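Local coordinates for Lmo2445 protein (Listeria monocytogenes EGD-e, PDB 5HZL) that is of unknown function but belongs to the secreted internalin-like leucine-rich-repeat proteins and binds calcium ions, at residues A18-A23 / A28-I33; A34-K39 / D52-I57; I265-L270 / H275-S280. All blocks are in the same frame, centred on the assembly; numbering follows the deposited sequence.

Contact 1: residues A18-A23 / A28-I33; sequences APIIEA and AIAEAI. With CA (calcium ion), chain B.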
ATOM      1  N   ALA A  18      19.528 -28.956 -13.362  1.00 52.45           N
ATOM      2  CA  ALA A  18      20.579 -28.372 -12.531  1.00 51.58           C
ATOM      3  C   ALA A  18      20.232 -28.511 -11.061  1.00 47.01           C
ATOM      4  O   ALA A  18      19.059 -28.704 -10.731  1.00 45.60           O
ATOM      5  CB  ALA A  18      20.765 -26.903 -12.877  1.00 52.55           C
ATOM      6  N   PRO A  19      21.243 -28.421 -10.172  1.00 46.01           N
ATOM      7  CA  PRO A  19      20.928 -28.493  -8.731  1.00 43.95           C
ATOM      8  C   PRO A  19      20.099 -27.283  -8.292  1.00 42.22           C
ATOM      9  O   PRO A  19      20.213 -26.191  -8.876  1.00 43.02           O
ATOM     10  CB  PRO A  19      22.306 -28.479  -8.034  1.00 44.06           C
ATOM     11  CG  PRO A  19      23.310 -28.714  -9.100  1.00 46.52           C
ATOM     12  CD  PRO A  19      22.691 -28.283 -10.408  1.00 47.85           C
ATOM     13  N   ILE A  20      19.283 -27.475  -7.264  1.00 40.89           N
ATOM     14  CA  ILE A  20      18.437 -26.392  -6.765  1.00 38.39           C
ATOM     15  C   ILE A  20      19.274 -25.185  -6.345  1.00 38.45           C
ATOM     16  O   ILE A  20      18.916 -24.058  -6.694  1.00 40.24           O
ATOM     17  CB  ILE A  20      17.536 -26.868  -5.619  1.00 37.27           C
ATOM     18  CG1 ILE A  20      16.645 -28.020  -6.106  1.00 38.00           C
ATOM     19  CG2 ILE A  20      16.663 -25.723  -5.133  1.00 37.12           C
ATOM     20  CD1 ILE A  20      15.863 -28.723  -5.023  1.00 38.29           C
ATOM     21  N   ILE A  21      20.393 -25.418  -5.647  1.00 37.86           N
ATOM     22  CA  ILE A  21      21.280 -24.329  -5.181  1.00 38.70           C
ATOM     23  C   ILE A  21      21.918 -23.534  -6.337  1.00 41.78           C
ATOM     24  O   ILE A  21      22.315 -22.370  -6.160  1.00 41.18           O
ATOM     25  CB  ILE A  21      22.371 -24.837  -4.181  1.00 39.10           C
ATOM     26  CG1 ILE A  21      22.973 -23.698  -3.338  1.00 39.67           C
ATOM     27  CG2 ILE A  21      23.457 -25.631  -4.889  1.00 40.20           C
ATOM     28  CD1 ILE A  21      21.953 -22.898  -2.555  1.00 38.57           C
ATOM     29  N   GLU A  22      22.044 -24.157  -7.512  1.00 45.59           N
ATOM     30  CA  GLU A  22      22.590 -23.430  -8.668  1.00 49.39           C
ATOM     31  C   GLU A  22      21.482 -22.604  -9.307  1.00 47.67           C
ATOM     32  O   GLU A  22      21.717 -21.496  -9.764  1.00 48.25           O
ATOM     33  CB  GLU A  22      23.245 -24.338  -9.698  1.00 54.06           C
ATOM     34  CG  GLU A  22      24.529 -25.010  -9.215  1.00 57.57           C
ATOM     35  CD  GLU A  22      25.313 -25.683 -10.346  1.00 62.08           C
ATOM     36  OE1 GLU A  22      24.829 -25.694 -11.515  1.00 62.65           O
ATOM     37  OE2 GLU A  22      26.423 -26.191 -10.060  1.00 64.21           O
ATOM     38  N   ALA A  23      20.273 -23.150  -9.323  1.00 45.69           N
ATOM     39  CA  ALA A  23      19.132 -22.437  -9.899  1.00 45.88           C
ATOM     40  C   ALA A  23      18.714 -21.242  -9.032  1.00 43.91           C
ATOM     41  O   ALA A  23      18.436 -20.155  -9.544  1.00 44.40           O
ATOM     42  CB  ALA A  23      17.947 -23.385 -10.090  1.00 44.78           C
ATOM     43  N   ALA A  28      17.622 -19.930   2.088  1.00 37.60           N
ATOM     44  CA  ALA A  28      16.210 -19.995   2.450  1.00 37.87           C
ATOM     45  C   ALA A  28      15.275 -20.388   1.310  1.00 36.73           C
ATOM     46  O   ALA A  28      14.377 -21.208   1.504  1.00 37.23           O
ATOM     47  CB  ALA A  28      15.777 -18.663   3.021  1.00 39.61           C
ATOM     48  N   ILE A  29      15.490 -19.803   0.137  1.00 35.82           N
ATOM     49  CA  ILE A  29      14.652 -20.070  -1.024  1.00 36.12           C
ATOM     50  C   ILE A  29      14.888 -21.482  -1.545  1.00 36.67           C
ATOM     51  O   ILE A  29      13.932 -22.197  -1.827  1.00 36.92           O
ATOM     52  CB  ILE A  29      14.828 -18.985  -2.113  1.00 37.38           C
ATOM     53  CG1 ILE A  29      14.308 -17.638  -1.564  1.00 38.92           C
ATOM     54  CG2 ILE A  29      14.086 -19.361  -3.396  1.00 37.07           C
ATOM     55  CD1 ILE A  29      14.450 -16.438  -2.481  1.00 39.88           C
ATOM     56  N   ALA A  30      16.150 -21.892  -1.645  1.00 37.13           N
ATOM     57  CA  ALA A  30      16.466 -23.246  -2.114  1.00 36.99           C
ATOM     58  C   ALA A  30      15.927 -24.331  -1.172  1.00 36.99           C
ATOM     59  O   ALA A  30      15.506 -25.398  -1.626  1.00 36.88           O
ATOM     60  CB  ALA A  30      17.962 -23.409  -2.323  1.00 37.94           C
ATOM     61  N   GLU A  31      15.944 -24.062   0.130  1.00 38.20           N
ATOM     62  CA  GLU A  31      15.411 -25.023   1.120  1.00 39.31           C
ATOM     63  C   GLU A  31      13.906 -25.094   1.008  1.00 38.80           C
ATOM     64  O   GLU A  31      13.336 -26.154   1.179  1.00 39.32           O
ATOM     65  CB  GLU A  31      15.801 -24.655   2.535  1.00 41.51           C
ATOM     66  CG  GLU A  31      17.275 -24.831   2.815  1.00 44.04           C
ATOM     67  CD  GLU A  31      17.664 -24.360   4.201  1.00 48.83           C
ATOM     68  OE1 GLU A  31      17.089 -23.358   4.704  1.00 51.18           O
ATOM     69  OE2 GLU A  31      18.574 -24.983   4.802  1.00 51.85           O
ATOM     70  N   ALA A  32      13.277 -23.960   0.715  1.00 38.73           N
ATOM     71  CA  ALA A  32      11.833 -23.911   0.539  1.00 40.02           C
ATOM     72  C   ALA A  32      11.433 -24.706  -0.713  1.00 41.04           C
ATOM     73  O   ALA A  32      10.483 -25.492  -0.652  1.00 43.03           O
ATOM     74  CB  ALA A  32      11.349 -22.474   0.444  1.00 39.78           C
ATOM     75  N   ILE A  33      12.152 -24.510  -1.834  1.00 39.73           N
ATOM     76  CA  ILE A  33      11.856 -25.241  -3.071  1.00 40.55           C
ATOM     77  C   ILE A  33      12.096 -26.735  -2.839  1.00 41.19           C
ATOM     78  O   ILE A  33      11.314 -27.591  -3.294  1.00 43.23           O
ATOM     79  CB  ILE A  33      12.750 -24.837  -4.259  1.00 41.25           C
ATOM     80  CG1 ILE A  33      12.699 -23.333  -4.562  1.00 42.82           C
ATOM     81  CG2 ILE A  33      12.360 -25.625  -5.506  1.00 42.22           C
ATOM     82  CD1 ILE A  33      11.339 -22.805  -4.928  1.00 44.93           C
TER
HETATM   83 CA    CA B 401      18.747 -23.506   6.708  1.00 44.92          CA
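Ile20 and Ile21 meet Ala30 and Ile33 where two helices of the internalin N-terminal cap pack together, the short helix 20-23 against the longer helix 27-36, in a region whose sequence family is related to the EF-hands. The tight part centres on Ala30. Its methyl is small enough for two isoleucines to share: Ile20 CG2 lies 3.9 Å from Ala30 CB, and Ile21 CD1 reaches the same CB at 4.0 Å. The CA atoms of Ile21 and Ala30 come to 5.8 Å, a close approach that suits alanine's single methyl. With chi1 at -59°, Ile20 holds CG2 opposite its own backbone N, which carries this methyl onto helix 27-36, where it also meets Ile33 CB at 4.1 Å. A beta-branched chain suits Ile20, since CG2 meets Ala30 and Ile33 while the CD1 branch extends to Ala34 and Lys39. Val42, in the loop after helix 27-36, adds to the cover of Ala30.

The other side is looser. Ile21 is partly exposed and makes its contact through the far end of its chain alone. Glu31, next to Ala30, has its CA-CB bond directed away from helix 20-23 and is exposed, its carboxylate taken up by a calcium ion that Glu27 also binds. Both carboxylate oxygens of Glu31 chelate this ion, OE1 at 2.6 Å and OE2 at 2.4 Å.

Contact 2: residues A34-K39 / D52-I57; sequences AGELDK and DTMTAI. With CA (calcium ion), chain H.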
ATOM      1  N   ALA A  34      13.189 -27.047  -2.146  1.00 39.33           N
ATOM      2  CA  ALA A  34      13.509 -28.439  -1.851  1.00 39.85           C
ATOM      3  C   ALA A  34      12.388 -29.086  -1.058  1.00 40.85           C
ATOM      4  O   ALA A  34      12.077 -30.250  -1.284  1.00 42.59           O
ATOM      5  CB  ALA A  34      14.824 -28.552  -1.093  1.00 39.91           C
ATOM      6  N   GLY A  35      11.787 -28.327  -0.145  1.00 40.28           N
ATOM      7  CA  GLY A  35      10.693 -28.821   0.684  1.00 42.55           C
ATOM      8  C   GLY A  35       9.418 -29.082  -0.094  1.00 44.46           C
ATOM      9  O   GLY A  35       8.738 -30.075   0.150  1.00 46.93           O
ATOM     10  N   GLU A  36       9.080 -28.188  -1.019  1.00 44.55           N
ATOM     11  CA  GLU A  36       7.877 -28.375  -1.844  1.00 48.28           C
ATOM     12  C   GLU A  36       7.940 -29.582  -2.741  1.00 47.98           C
ATOM     13  O   GLU A  36       6.943 -30.280  -2.879  1.00 49.86           O
ATOM     14  CB  GLU A  36       7.539 -27.125  -2.680  1.00 49.19           C
ATOM     15  CG  GLU A  36       6.775 -26.088  -1.878  1.00 52.52           C
ATOM     16  CD  GLU A  36       5.370 -26.567  -1.486  1.00 56.93           C
ATOM     17  OE1 GLU A  36       5.069 -26.577  -0.269  1.00 58.80           O
ATOM     18  OE2 GLU A  36       4.591 -26.973  -2.387  1.00 58.71           O
ATOM     19  N   LEU A  37       9.112 -29.795  -3.342  1.00 46.38           N
ATOM     20  CA  LEU A  37       9.376 -30.920  -4.249  1.00 47.61           C
ATOM     21  C   LEU A  37       9.755 -32.180  -3.499  1.00 49.12           C
ATOM     22  O   LEU A  37       9.990 -33.220  -4.096  1.00 49.51           O
ATOM     23  CB  LEU A  37      10.509 -30.548  -5.190  1.00 45.60           C
ATOM     24  CG  LEU A  37      10.217 -29.361  -6.101  1.00 45.02           C
ATOM     25  CD1 LEU A  37      11.485 -28.887  -6.795  1.00 42.91           C
ATOM     26  CD2 LEU A  37       9.133 -29.744  -7.099  1.00 47.29           C
ATOM     27  N   ASP A  38       9.840 -32.045  -2.187  1.00 51.17           N
ATOM     28  CA  ASP A  38      10.177 -33.118  -1.284  1.00 56.38           C
ATOM     29  C   ASP A  38      11.552 -33.775  -1.588  1.00 53.81           C
ATOM     30  O   ASP A  38      11.683 -34.999  -1.632  1.00 55.17           O
ATOM     31  CB  ASP A  38       9.040 -34.142  -1.211  1.00 63.80           C
ATOM     32  CG  ASP A  38       9.189 -35.088  -0.015  1.00 70.63           C
ATOM     33  OD1 ASP A  38       9.384 -34.611   1.129  1.00 73.81           O
ATOM     34  OD2 ASP A  38       9.088 -36.313  -0.213  1.00 76.73           O
ATOM     35  N   LYS A  39      12.554 -32.921  -1.811  1.00 44.92           N
ATOM     36  CA  LYS A  39      13.939 -33.317  -2.057  1.00 44.98           C
ATOM     37  C   LYS A  39      14.637 -33.112  -0.729  1.00 43.33           C
ATOM     38  O   LYS A  39      14.390 -32.109  -0.055  1.00 44.00           O
ATOM     39  CB  LYS A  39      14.609 -32.419  -3.100  1.00 45.42           C
ATOM     40  CG  LYS A  39      13.992 -32.452  -4.490  1.00 47.05           C
ATOM     41  CD  LYS A  39      14.038 -33.837  -5.106  1.00 49.02           C
ATOM     42  CE  LYS A  39      13.467 -33.859  -6.507  1.00 50.12           C
ATOM     43  NZ  LYS A  39      13.557 -35.254  -7.011  1.00 52.05           N
ATOM     44  N   ASP A  52       7.231 -27.540 -12.871  1.00 52.57           N
ATOM     45  CA  ASP A  52       5.844 -27.506 -13.364  1.00 54.42           C
ATOM     46  C   ASP A  52       4.793 -28.117 -12.404  1.00 53.09           C
ATOM     47  O   ASP A  52       3.592 -27.864 -12.567  1.00 53.11           O
ATOM     48  CB  ASP A  52       5.760 -28.083 -14.786  1.00 57.40           C
ATOM     49  CG  ASP A  52       6.436 -27.172 -15.836  1.00 59.10           C
ATOM     50  OD1 ASP A  52       6.842 -26.028 -15.488  1.00 58.37           O
ATOM     51  OD2 ASP A  52       6.543 -27.580 -17.018  1.00 59.89           O
ATOM     52  N   THR A  53       5.247 -28.882 -11.404  1.00 51.29           N
ATOM     53  CA  THR A  53       4.352 -29.493 -10.410  1.00 50.40           C
ATOM     54  C   THR A  53       4.012 -28.520  -9.275  1.00 48.53           C
ATOM     55  O   THR A  53       3.144 -28.802  -8.457  1.00 47.33           O
ATOM     56  CB  THR A  53       4.937 -30.796  -9.796  1.00 50.64           C
ATOM     57  OG1 THR A  53       6.102 -30.516  -8.996  1.00 48.00           O
ATOM     58  CG2 THR A  53       5.273 -31.802 -10.891  1.00 51.86           C
HETATM   59  N   MSE A  54       4.689 -27.378  -9.226  1.00 48.89           N
HETATM   60  CA  MSE A  54       4.429 -26.384  -8.186  1.00 48.67           C
HETATM   61  C   MSE A  54       3.301 -25.465  -8.576  1.00 47.59           C
HETATM   62  O   MSE A  54       3.393 -24.709  -9.551  1.00 48.35           O
HETATM   63  CB  MSE A  54       5.697 -25.598  -7.905  1.00 50.46           C
HETATM   64  CG  MSE A  54       6.718 -26.518  -7.233  1.00 52.88           C
HETATM   65 SE   MSE A  54       8.422 -25.565  -6.975  1.00 58.11          SE
HETATM   66  CE  MSE A  54       7.922 -24.294  -5.546  1.00 56.79           C
ATOM     67  N   THR A  55       2.213 -25.565  -7.820  1.00 46.95           N
ATOM     68  CA  THR A  55       1.015 -24.737  -7.990  1.00 46.99           C
ATOM     69  C   THR A  55       1.067 -23.497  -7.099  1.00 44.79           C
ATOM     70  O   THR A  55       0.252 -22.597  -7.245  1.00 44.41           O
ATOM     71  CB  THR A  55      -0.270 -25.500  -7.592  1.00 47.70           C
ATOM     72  OG1 THR A  55      -0.163 -25.953  -6.238  1.00 46.39           O
ATOM     73  CG2 THR A  55      -0.501 -26.696  -8.490  1.00 50.37           C
ATOM     74  N   ALA A  56       2.023 -23.474  -6.177  1.00 44.36           N
ATOM     75  CA  ALA A  56       2.195 -22.376  -5.239  1.00 44.49           C
ATOM     76  C   ALA A  56       3.666 -22.203  -4.857  1.00 43.83           C
ATOM     77  O   ALA A  56       4.458 -23.151  -4.938  1.00 44.21           O
ATOM     78  CB  ALA A  56       1.358 -22.637  -3.994  1.00 43.80           C
ATOM     79  N   ILE A  57       4.018 -20.982  -4.460  1.00 43.82           N
ATOM     80  CA  ILE A  57       5.382 -20.649  -4.031  1.00 44.49           C
ATOM     81  C   ILE A  57       5.291 -20.273  -2.547  1.00 43.17           C
ATOM     82  O   ILE A  57       4.995 -19.132  -2.218  1.00 42.80           O
ATOM     83  CB  ILE A  57       6.007 -19.487  -4.839  1.00 44.81           C
ATOM     84  CG1 ILE A  57       5.899 -19.716  -6.357  1.00 45.53           C
ATOM     85  CG2 ILE A  57       7.456 -19.279  -4.412  1.00 44.81           C
ATOM     86  CD1 ILE A  57       6.630 -20.926  -6.874  1.00 46.51           C
TER
HETATM   87 CA    CA H 407       8.575 -31.970   2.238  1.00 84.96          CA
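Leu37 sets its CD2 methyl against CG of Met54, 4.0 Å away, the two side chains crossing at about a right angle. Met54 is modelled as selenomethionine, and its long flexible chain lets it serve two neighbours in succession. CG meets Leu37, while a bend at chi3 (71°) brings CE to 4.0 Å from Glu36 CB. Only the aliphatic base of Glu36 takes part in this packing. The residue as a whole is exposed, as befits a charged group on the outer flank of a helix end.

The same CD2 methyl of Leu37 also lies 3.7 Å from Thr53 OG1. The approach is van der Waals only; the hydroxyl's hydrogen bond goes to Asp50 O in helix 48-51, so a polar atom beside an apolar methyl still has its partner. No hydrogen bond crosses the contact, which is held by apolar overlap at a partly buried surface.

Leu37 stands where helix 27-36 gives way to a turn. The helix closes in a Schellman motif, with Lys39 N hydrogen-bonded to Ala34 O at 2.8 Å and a weak hydrogen bond from Asp38 N to Gly35 O, Asp38 taking the positive phi. The same carbonyl oxygen, Gly35 O, binds a calcium ion at 2.8 Å, and Asp38 OD1 approaches that ion at a longer 3.0 Å. A calcium site is thus built onto the helix terminus.

Beyond Met54 the chain enters strand 56-58, an outermost strand of the parallel leucine-rich-repeat sheet. Met54 also touches Phe77, and Ile57 pairs with the adjoining strand 82-84, so the contact joins the end of the cap helix to the start of the repeat sheet.

Contact 3: residues I265-L270 / H275-S280; sequences IETAGL and HLLEIS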
ATOM      1  N   ILE A 265      -6.728  27.618   9.810  1.00 60.25           N
ATOM      2  CA  ILE A 265      -7.001  27.322  11.218  1.00 64.85           C
ATOM      3  C   ILE A 265      -6.552  28.518  12.060  1.00 67.40           C
ATOM      4  O   ILE A 265      -5.424  29.009  11.931  1.00 65.28           O
ATOM      5  CB  ILE A 265      -6.454  25.946  11.683  1.00 66.37           C
ATOM      6  CG1 ILE A 265      -4.936  25.879  11.749  1.00 69.72           C
ATOM      7  CG2 ILE A 265      -6.961  24.855  10.749  1.00 65.19           C
ATOM      8  CD1 ILE A 265      -4.441  24.479  12.103  1.00 70.84           C
ATOM      9  N   GLU A 266      -7.479  28.961  12.913  1.00 71.21           N
ATOM     10  CA  GLU A 266      -7.329  30.135  13.780  1.00 74.10           C
ATOM     11  C   GLU A 266      -6.207  30.063  14.820  1.00 72.45           C
ATOM     12  O   GLU A 266      -6.471  29.861  16.003  1.00 73.56           O
ATOM     13  CB  GLU A 266      -8.664  30.388  14.518  1.00 78.04           C
ATOM     14  CG  GLU A 266      -9.935  30.555  13.682  1.00 81.23           C
ATOM     15  CD  GLU A 266      -9.995  31.849  12.889  1.00 87.17           C
ATOM     16  OE1 GLU A 266      -9.003  32.209  12.218  1.00 90.54           O
ATOM     17  OE2 GLU A 266     -11.063  32.503  12.917  1.00 91.16           O
ATOM     18  N   THR A 267      -4.965  30.248  14.385  1.00 70.44           N
ATOM     19  CA  THR A 267      -3.815  30.224  15.303  1.00 70.41           C
ATOM     20  C   THR A 267      -3.312  31.633  15.672  1.00 72.63           C
ATOM     21  O   THR A 267      -2.258  31.775  16.293  1.00 72.35           O
ATOM     22  CB  THR A 267      -2.644  29.432  14.698  1.00 68.59           C
ATOM     23  OG1 THR A 267      -2.257  30.029  13.459  1.00 67.76           O
ATOM     24  CG2 THR A 267      -3.034  27.989  14.460  1.00 66.20           C
ATOM     25  N   ALA A 268      -4.073  32.663  15.306  1.00 74.31           N
ATOM     26  CA  ALA A 268      -3.676  34.048  15.582  1.00 77.49           C
ATOM     27  C   ALA A 268      -3.619  34.369  17.076  1.00 79.11           C
ATOM     28  O   ALA A 268      -2.781  35.161  17.503  1.00 81.61           O
ATOM     29  CB  ALA A 268      -4.614  35.017  14.868  1.00 79.24           C
ATOM     30  N   GLY A 269      -4.507  33.754  17.856  1.00 77.68           N
ATOM     31  CA  GLY A 269      -4.561  33.978  19.296  1.00 78.65           C
ATOM     32  C   GLY A 269      -3.574  33.170  20.118  1.00 78.02           C
ATOM     33  O   GLY A 269      -3.446  33.401  21.320  1.00 82.31           O
ATOM     34  N   LEU A 270      -2.872  32.230  19.494  1.00 74.85           N
ATOM     35  CA  LEU A 270      -1.914  31.391  20.205  1.00 74.32           C
ATOM     36  C   LEU A 270      -0.612  32.119  20.495  1.00 76.91           C
ATOM     37  O   LEU A 270      -0.154  32.925  19.691  1.00 78.05           O
ATOM     38  CB  LEU A 270      -1.634  30.127  19.397  1.00 71.42           C
ATOM     39  CG  LEU A 270      -2.868  29.269  19.114  1.00 69.10           C
ATOM     40  CD1 LEU A 270      -2.503  28.116  18.191  1.00 66.25           C
ATOM     41  CD2 LEU A 270      -3.488  28.766  20.412  1.00 69.22           C
ATOM     42  N   HIS A 275       3.628  24.138  19.184  1.00 67.18           N
ATOM     43  CA  HIS A 275       2.207  23.818  19.143  1.00 66.93           C
ATOM     44  C   HIS A 275       1.946  22.711  18.119  1.00 64.56           C
ATOM     45  O   HIS A 275       2.431  22.770  16.988  1.00 64.65           O
ATOM     46  CB  HIS A 275       1.373  25.054  18.768  1.00 68.43           C
ATOM     47  CG  HIS A 275       1.413  26.159  19.782  1.00 73.49           C
ATOM     48  ND1 HIS A 275       0.577  26.196  20.881  1.00 76.42           N
ATOM     49  CD2 HIS A 275       2.170  27.280  19.852  1.00 76.83           C
ATOM     50  CE1 HIS A 275       0.828  27.283  21.592  1.00 78.50           C
ATOM     51  NE2 HIS A 275       1.790  27.959  20.988  1.00 80.13           N
ATOM     52  N   LEU A 276       1.186  21.701  18.527  1.00 61.93           N
ATOM     53  CA  LEU A 276       0.817  20.602  17.656  1.00 58.78           C
ATOM     54  C   LEU A 276      -0.675  20.806  17.393  1.00 57.57           C
ATOM     55  O   LEU A 276      -1.504  20.659  18.292  1.00 57.44           O
ATOM     56  CB  LEU A 276       1.085  19.259  18.328  1.00 58.62           C
ATOM     57  CG  LEU A 276       0.740  18.024  17.501  1.00 57.57           C
ATOM     58  CD1 LEU A 276       1.570  18.017  16.219  1.00 57.41           C
ATOM     59  CD2 LEU A 276       0.952  16.753  18.312  1.00 58.29           C
ATOM     60  N   LEU A 277      -1.009  21.168  16.164  1.00 56.54           N
ATOM     61  CA  LEU A 277      -2.393  21.419  15.791  1.00 56.19           C
ATOM     62  C   LEU A 277      -2.993  20.186  15.164  1.00 55.25           C
ATOM     63  O   LEU A 277      -2.337  19.490  14.409  1.00 54.96           O
ATOM     64  CB  LEU A 277      -2.449  22.606  14.849  1.00 56.05           C
ATOM     65  CG  LEU A 277      -2.039  23.897  15.562  1.00 57.79           C
ATOM     66  CD1 LEU A 277      -1.636  24.974  14.578  1.00 59.75           C
ATOM     67  CD2 LEU A 277      -3.144  24.375  16.485  1.00 58.82           C
ATOM     68  N   GLU A 278      -4.249  19.925  15.477  1.00 56.17           N
ATOM     69  CA  GLU A 278      -4.919  18.757  14.960  1.00 55.45           C
ATOM     70  C   GLU A 278      -6.333  19.057  14.484  1.00 53.62           C
ATOM     71  O   GLU A 278      -7.072  19.774  15.140  1.00 53.54           O
ATOM     72  CB  GLU A 278      -4.928  17.678  16.045  1.00 58.26           C
ATOM     73  CG  GLU A 278      -5.694  16.406  15.692  1.00 60.50           C
ATOM     74  CD  GLU A 278      -5.589  15.323  16.757  1.00 63.42           C
ATOM     75  OE1 GLU A 278      -4.481  15.095  17.294  1.00 64.52           O
ATOM     76  OE2 GLU A 278      -6.622  14.675  17.037  1.00 66.47           O
ATOM     77  N   ILE A 279      -6.673  18.502  13.326  1.00 51.15           N
ATOM     78  CA  ILE A 279      -7.988  18.616  12.733  1.00 51.34           C
ATOM     79  C   ILE A 279      -8.534  17.204  12.869  1.00 50.52           C
ATOM     80  O   ILE A 279      -8.017  16.289  12.257  1.00 47.84           O
ATOM     81  CB  ILE A 279      -7.938  19.019  11.253  1.00 51.27           C
ATOM     82  CG1 ILE A 279      -7.255  20.378  11.102  1.00 53.23           C
ATOM     83  CG2 ILE A 279      -9.347  19.087  10.679  1.00 51.80           C
ATOM     84  CD1 ILE A 279      -7.069  20.838   9.666  1.00 53.68           C
ATOM     85  N   SER A 280      -9.562  17.038  13.690  1.00 52.91           N
ATOM     86  CA  SER A 280     -10.197  15.754  13.944  1.00 53.17           C
ATOM     87  C   SER A 280     -11.550  15.736  13.245  1.00 55.36           C
ATOM     88  O   SER A 280     -12.399  16.565  13.535  1.00 58.52           O
ATOM     89  CB  SER A 280     -10.361  15.583  15.449  1.00 54.69           C
ATOM     90  OG  SER A 280     -11.111  14.431  15.770  1.00 57.26           O
TER
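Thr267 OG1, on the loop that packs over Leu277, is held by a hydrogen bond from Leu218 N and a weaker one to Glu216 O. A threonine suits this buried place: its hydroxyl ties the loop to a neighbouring segment while its methyl turns to Leu277. The setting is the beta-rich C-terminal domain, whose family belongs to the E-set clan; a type I turn from Thr267 to Leu270 folds the loop beside strand 273-281.

Leu277 takes the centre with both branches in use. Its CD1 meets Ile265 CD1 at 3.8 Å, and its CD2 meets Leu270 CD1 at 4.2 Å, the two leucines sliding past each other in opposite directions. Further along the strand, Ile279 CD1 touches Ile265 CG2, also at 4.2 Å.

At the other end, Leu270 CB sits 4.3 Å above one face of the His275 ring, displaced toward its rim. Both ring nitrogens have partners: NE2 bonds to Gln271 O and ND1 to Asp244 OD1, which fixes the rotation of the ring under the leucine. Because a carbonyl and a carboxylate oxygen both accept bonds, His275 is probably protonated on both nitrogens, with Asp244 balancing its charge.

Contacts 1 and 2 follow one another along helix 27-36 and form one continuous apolar patch, their centres 11 Å apart. Ile33 CD1 of contact 1 lies 3.8 Å from Met54 CE of contact 2, and Ile20 CD1 is 4.0 Å from Ala34 CA. Each carries a ligand of a different calcium ion, so this N-terminal cap combines a shared core with metal sites on its surface. Contact 3 belongs to the domain at the other end of the molecule: its centre is 58 Å from those of both others. It lies away from the known binding sites, the side chain of Ile265 being about 13 Å from a bound calcium ion. The leucine-rich-repeat sheet separates the two regions.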